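Local coordinates for cellulose biosynthesis protein BcsG (Salmonella typhimurium LT2, PDB 5OLT) that is required for cellulose biosynthesis, this chain being the zinc-binding extramembrane domain of a membrane protein related to the alkaline phosphatase family, at residues T36-F48 with R111-Y123. Residues are numbered along the deposited sequence; the frame is centred on the assembly and turned at random. Where two conformers were deposited one is given.
Sequences TFYAAEEKRKTTF and RASCGQPSHTRLY
Glu41 has CG beside the backbone N (chi1 -73°) and bends at chi2, which lays OE1 against Gln116 N at 2.8 Å, met through its anti lone pair and almost straight at 170°. OE2 takes Arg44 NH1 in a salt bridge; a carboxylate suits this place, offering two acceptors to two donors that fix its rotation. Gln116 sends CG anti to its own N and extends, bringing CD to the edge of the Phe37 ring, 3.7 Å from CZ, while its NE2 donates to Val354 O. Lacking a side chain, Gly115 brings its CA to 3.3 Å from Glu41 O in a CA-H...O contact, so the backbones run close. Further along, the two segments form a single beta bridge, Lys45 with Cys114: Gly115 N donates to Arg44 O, and Thr46 N to Ser113 O. The Cys114–Cys130 disulfide ties this loop, which follows helix 102-110, to the chain before helix 132-138. Ser118 CB lies 3.6 Å from Tyr38 CZ, an off-centre CH-pi contact, and Tyr38 OH bonds Glu356. Arg121 suits its place as a flat cation with two usable faces: Glu42 stacks on one, a salt bridge by charge alone, and Pro117 CB covers the other.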
loop_
_atom_site.group_PDB
_atom_site.type_symbol
_atom_site.label_atom_id
_atom_site.label_comp_id
_atom_site.label_asym_id
_atom_site.label_seq_id
_atom_site.Cartn_x
_atom_site.Cartn_y
_atom_site.Cartn_z
ATOM N N THR A 36 -12.648 -8.028 18.587
ATOM C CA THR A 36 -12.006 -9.329 18.276
ATOM C C THR A 36 -10.964 -9.158 17.162
ATOM O O THR A 36 -9.865 -9.689 17.257
ATOM C CB THR A 36 -13.063 -10.374 17.916
ATOM O OG1 THR A 36 -13.919 -10.508 19.046
ATOM C CG2 THR A 36 -12.423 -11.727 17.616
ATOM N N PHE A 37 -11.328 -8.362 16.144
ATOM C CA PHE A 37 -10.390 -8.031 15.074
ATOM C C PHE A 37 -9.158 -7.302 15.638
ATOM O O PHE A 37 -8.029 -7.682 15.353
ATOM C CB PHE A 37 -11.129 -7.200 14.012
ATOM C CG PHE A 37 -10.227 -6.553 12.964
ATOM C CD1 PHE A 37 -9.809 -7.260 11.841
ATOM C CD2 PHE A 37 -9.818 -5.231 13.105
ATOM C CE1 PHE A 37 -8.994 -6.664 10.866
ATOM C CE2 PHE A 37 -8.987 -4.631 12.160
ATOM C CZ PHE A 37 -8.594 -5.342 11.030
ATOM N N TYR A 38 -9.361 -6.280 16.481
ATOM C CA TYR A 38 -8.224 -5.553 17.016
ATOM C C TYR A 38 -7.315 -6.478 17.820
ATOM O O TYR A 38 -6.106 -6.375 17.733
ATOM C CB TYR A 38 -8.667 -4.411 17.931
ATOM C CG TYR A 38 -9.307 -3.218 17.253
ATOM C CD1 TYR A 38 -8.901 -2.765 15.972
ATOM C CD2 TYR A 38 -10.316 -2.492 17.918
ATOM C CE1 TYR A 38 -9.507 -1.621 15.399
ATOM C CE2 TYR A 38 -10.910 -1.378 17.348
ATOM C CZ TYR A 38 -10.499 -0.937 16.110
ATOM O OH TYR A 38 -11.091 0.172 15.581
ATOM N N ALA A 39 -7.924 -7.370 18.624
ATOM C CA ALA A 39 -7.126 -8.290 19.462
ATOM C C ALA A 39 -6.297 -9.199 18.586
ATOM O O ALA A 39 -5.113 -9.379 18.844
ATOM C CB ALA A 39 -8.036 -9.097 20.367
ATOM N N ALA A 40 -6.917 -9.761 17.540
ATOM C CA ALA A 40 -6.182 -10.692 16.686
ATOM C C ALA A 40 -5.066 -9.959 15.954
ATOM O O ALA A 40 -3.952 -10.471 15.803
ATOM C CB ALA A 40 -7.101 -11.360 15.708
ATOM N N GLU A 41 -5.369 -8.764 15.454
ATOM C CA GLU A 41 -4.375 -8.031 14.668
ATOM C C GLU A 41 -3.151 -7.647 15.480
ATOM O O GLU A 41 -2.032 -7.614 14.970
ATOM C CB GLU A 41 -5.017 -6.780 14.077
ATOM C CG GLU A 41 -5.980 -7.062 12.928
ATOM C CD GLU A 41 -5.302 -7.739 11.749
ATOM O OE1 GLU A 41 -4.288 -7.197 11.281
ATOM O OE2 GLU A 41 -5.822 -8.773 11.303
ATOM N N GLU A 42 -3.348 -7.330 16.770
ATOM C CA GLU A 42 -2.245 -6.857 17.598
ATOM C C GLU A 42 -1.205 -7.967 17.831
ATOM O O GLU A 42 -0.048 -7.653 18.138
ATOM C CB GLU A 42 -2.779 -6.296 18.913
ATOM C CG GLU A 42 -1.703 -5.657 19.763
ATOM C CD GLU A 42 -2.033 -4.286 20.277
ATOM O OE1 GLU A 42 -3.221 -3.861 20.317
ATOM O OE2 GLU A 42 -1.053 -3.639 20.714
ATOM N N LYS A 43 -1.608 -9.231 17.637
ATOM C CA LYS A 43 -0.708 -10.370 17.795
ATOM C C LYS A 43 0.046 -10.721 16.513
ATOM O O LYS A 43 0.872 -11.622 16.518
ATOM C CB LYS A 43 -1.513 -11.586 18.285
ATOM C CG LYS A 43 -2.126 -11.384 19.681
ATOM C CD LYS A 43 -2.724 -12.704 20.134
ATOM C CE LYS A 43 -3.343 -12.578 21.501
ATOM N NZ LYS A 43 -2.463 -13.077 22.585
ATOM N N ARG A 44 -0.226 -10.011 15.424
ATOM C CA ARG A 44 0.331 -10.375 14.111
ATOM C C ARG A 44 1.544 -9.536 13.801
ATOM O O ARG A 44 1.559 -8.329 14.019
ATOM C CB ARG A 44 -0.708 -10.137 12.994
ATOM C CG ARG A 44 -1.985 -10.903 13.190
ATOM C CD ARG A 44 -2.985 -10.613 12.078
ATOM N NE ARG A 44 -2.684 -11.412 10.893
ATOM C CZ ARG A 44 -3.434 -11.407 9.789
ATOM N NH1 ARG A 44 -4.435 -10.544 9.645
ATOM N NH2 ARG A 44 -3.120 -12.208 8.779
ATOM N N LYS A 45 2.576 -10.199 13.275
ATOM C CA LYS A 45 3.772 -9.490 12.838
ATOM C C LYS A 45 4.469 -10.346 11.809
ATOM O O LYS A 45 4.338 -11.574 11.805
ATOM C CB LYS A 45 4.693 -9.134 14.017
ATOM C CG LYS A 45 5.422 -10.301 14.633
ATOM C CD LYS A 45 6.477 -9.816 15.624
ATOM C CE LYS A 45 7.400 -10.971 16.027
ATOM N NZ LYS A 45 8.603 -10.544 16.800
ATOM N N THR A 46 5.179 -9.655 10.939
ATOM C CA THR A 46 6.147 -10.289 10.061
ATOM C C THR A 46 7.418 -10.476 10.856
ATOM O O THR A 46 7.932 -9.564 11.467
ATOM C CB THR A 46 6.448 -9.373 8.886
ATOM O OG1 THR A 46 5.210 -8.987 8.315
ATOM C CG2 THR A 46 7.308 -10.083 7.867
ATOM N N THR A 47 7.965 -11.662 10.830
ATOM C CA THR A 47 9.289 -11.787 11.477
ATOM C C THR A 47 10.402 -11.661 10.447
ATOM O O THR A 47 10.468 -12.458 9.509
ATOM C CB THR A 47 9.417 -13.077 12.278
ATOM O OG1 THR A 47 8.421 -13.045 13.308
ATOM C CG2 THR A 47 10.776 -13.169 12.940
ATOM N N PHE A 48 11.197 -10.606 10.596
ATOM C CA PHE A 48 12.445 -10.448 9.834
ATOM C C PHE A 48 13.573 -11.280 10.439
ATOM O O PHE A 48 13.593 -11.511 11.654
ATOM C CB PHE A 48 12.819 -8.976 9.718
ATOM C CG PHE A 48 12.003 -8.246 8.693
ATOM C CD1 PHE A 48 10.696 -7.824 8.985
ATOM C CD2 PHE A 48 12.526 -8.008 7.418
ATOM C CE1 PHE A 48 9.946 -7.191 8.020
ATOM C CE2 PHE A 48 11.766 -7.392 6.442
ATOM C CZ PHE A 48 10.470 -6.952 6.745
ATOM N N ARG A 111 3.955 1.210 8.838
ATOM C CA ARG A 111 3.852 0.246 9.932
ATOM C C ARG A 111 3.367 -1.124 9.425
ATOM O O ARG A 111 2.751 -1.900 10.155
ATOM C CB ARG A 111 2.963 0.787 11.047
ATOM C CG ARG A 111 3.523 2.025 11.720
ATOM C CD ARG A 111 2.637 2.451 12.880
ATOM N NE ARG A 111 3.131 3.708 13.424
ATOM C CZ ARG A 111 2.654 4.254 14.536
ATOM N NH1 ARG A 111 1.703 3.607 15.226
ATOM N NH2 ARG A 111 3.198 5.399 14.962
ATOM N N ALA A 112 3.713 -1.470 8.158
ATOM C CA ALA A 112 3.174 -2.680 7.534
ATOM C C ALA A 112 3.580 -4.009 8.208
ATOM O O ALA A 112 2.957 -5.028 7.907
ATOM C CB ALA A 112 3.600 -2.755 6.066
ATOM N N SER A 113 4.650 -3.997 9.043
ATOM C CA SER A 113 5.163 -5.266 9.562
ATOM C C SER A 113 4.429 -5.781 10.792
ATOM O O SER A 113 4.735 -6.883 11.234
ATOM C CB SER A 113 6.658 -5.154 9.821
ATOM O OG SER A 113 7.354 -4.850 8.590
ATOM N N CYS A 114 3.421 -5.052 11.280
ATOM C CA CYS A 114 2.536 -5.593 12.309
ATOM C C CYS A 114 1.103 -5.497 11.835
ATOM O O CYS A 114 0.816 -4.782 10.878
ATOM C CB CYS A 114 2.642 -4.786 13.596
ATOM S SG CYS A 114 4.234 -5.020 14.404
ATOM N N GLY A 115 0.202 -6.215 12.504
ATOM C CA GLY A 115 -1.198 -6.194 12.154
ATOM C C GLY A 115 -1.845 -4.811 12.289
ATOM O O GLY A 115 -1.253 -3.830 12.772
ATOM N N GLN A 116 -3.054 -4.735 11.784
ATOM C CA GLN A 116 -3.735 -3.453 11.627
ATOM C C GLN A 116 -4.155 -2.836 12.973
ATOM O O GLN A 116 -4.926 -3.471 13.701
ATOM C CB GLN A 116 -4.988 -3.708 10.794
ATOM C CG GLN A 116 -5.745 -2.414 10.509
ATOM C CD GLN A 116 -6.795 -2.547 9.431
ATOM O OE1 GLN A 116 -6.582 -3.240 8.442
ATOM N NE2 GLN A 116 -7.895 -1.857 9.577
ATOM N N PRO A 117 -3.741 -1.589 13.243
ATOM C CA PRO A 117 -4.185 -0.913 14.479
ATOM C C PRO A 117 -5.447 -0.092 14.289
ATOM O O PRO A 117 -5.799 0.312 13.172
ATOM C CB PRO A 117 -3.049 0.063 14.753
ATOM C CG PRO A 117 -2.498 0.427 13.402
ATOM C CD PRO A 117 -2.643 -0.848 12.578
ATOM N N SER A 118 -6.113 0.216 15.401
ATOM C CA SER A 118 -7.136 1.268 15.389
ATOM C C SER A 118 -6.523 2.595 14.984
ATOM O O SER A 118 -5.294 2.787 15.060
ATOM C CB SER A 118 -7.783 1.391 16.782
ATOM O OG SER A 118 -6.791 1.843 17.703
ATOM N N HIS A 119 -7.386 3.523 14.560
ATOM C CA HIS A 119 -6.916 4.830 14.217
ATOM C C HIS A 119 -6.161 5.515 15.387
ATOM O O HIS A 119 -5.111 6.115 15.162
ATOM C CB HIS A 119 -8.072 5.691 13.713
ATOM C CG HIS A 119 -7.638 7.034 13.252
ATOM N ND1 HIS A 119 -7.214 7.278 11.963
ATOM C CD2 HIS A 119 -7.539 8.208 13.913
ATOM C CE1 HIS A 119 -6.908 8.560 11.837
ATOM N NE2 HIS A 119 -7.093 9.148 13.015
ATOM N N THR A 120 -6.729 5.399 16.592
ATOM C CA THR A 120 -6.121 5.949 17.805
ATOM C C THR A 120 -4.657 5.480 17.931
ATOM O O THR A 120 -3.755 6.317 18.118
ATOM C CB THR A 120 -6.925 5.571 19.074
ATOM O OG1 THR A 120 -8.299 5.971 18.930
ATOM C CG2 THR A 120 -6.346 6.257 20.309
ATOM N N ARG A 121 -4.449 4.165 17.781
ATOM C CA ARG A 121 -3.133 3.515 17.961
ATOM C C ARG A 121 -2.131 4.004 16.893
ATOM O O ARG A 121 -0.891 4.014 17.115
ATOM C CB ARG A 121 -3.269 1.986 17.949
ATOM C CG ARG A 121 -3.528 1.219 19.239
ATOM C CD ARG A 121 -2.551 -0.011 19.372
ATOM N NE ARG A 121 -2.851 -1.183 18.489
ATOM C CZ ARG A 121 -1.991 -1.897 17.745
ATOM N NH1 ARG A 121 -0.671 -1.628 17.735
ATOM N NH2 ARG A 121 -2.445 -2.943 17.005
ATOM N N LEU A 122 -2.623 4.441 15.735
ATOM C CA LEU A 122 -1.687 5.013 14.718
ATOM C C LEU A 122 -0.882 6.198 15.147
ATOM O O LEU A 122 0.192 6.480 14.580
ATOM C CB LEU A 122 -2.406 5.538 13.477
ATOM C CG LEU A 122 -2.789 4.575 12.441
ATOM C CD1 LEU A 122 -3.420 5.360 11.297
ATOM C CD2 LEU A 122 -1.646 3.681 11.986
ATOM N N TYR A 123 -1.444 6.963 16.093
ATOM C CA TYR A 123 -0.860 8.223 16.479
ATOM C C TYR A 123 -0.050 8.151 17.785
ATOM O O TYR A 123 0.335 9.174 18.341
ATOM C CB TYR A 123 -1.924 9.341 16.447
ATOM C CG TYR A 123 -2.259 9.648 15.017
ATOM C CD1 TYR A 123 -1.497 10.582 14.292
ATOM C CD2 TYR A 123 -3.296 8.974 14.345
ATOM C CE1 TYR A 123 -1.757 10.821 12.946
ATOM C CE2 TYR A 123 -3.548 9.217 13.014
ATOM C CZ TYR A 123 -2.803 10.143 12.321
ATOM O OH TYR A 123 -3.058 10.399 10.983
HETATM O O HOH W 1 -5.149 -3.946 16.416
#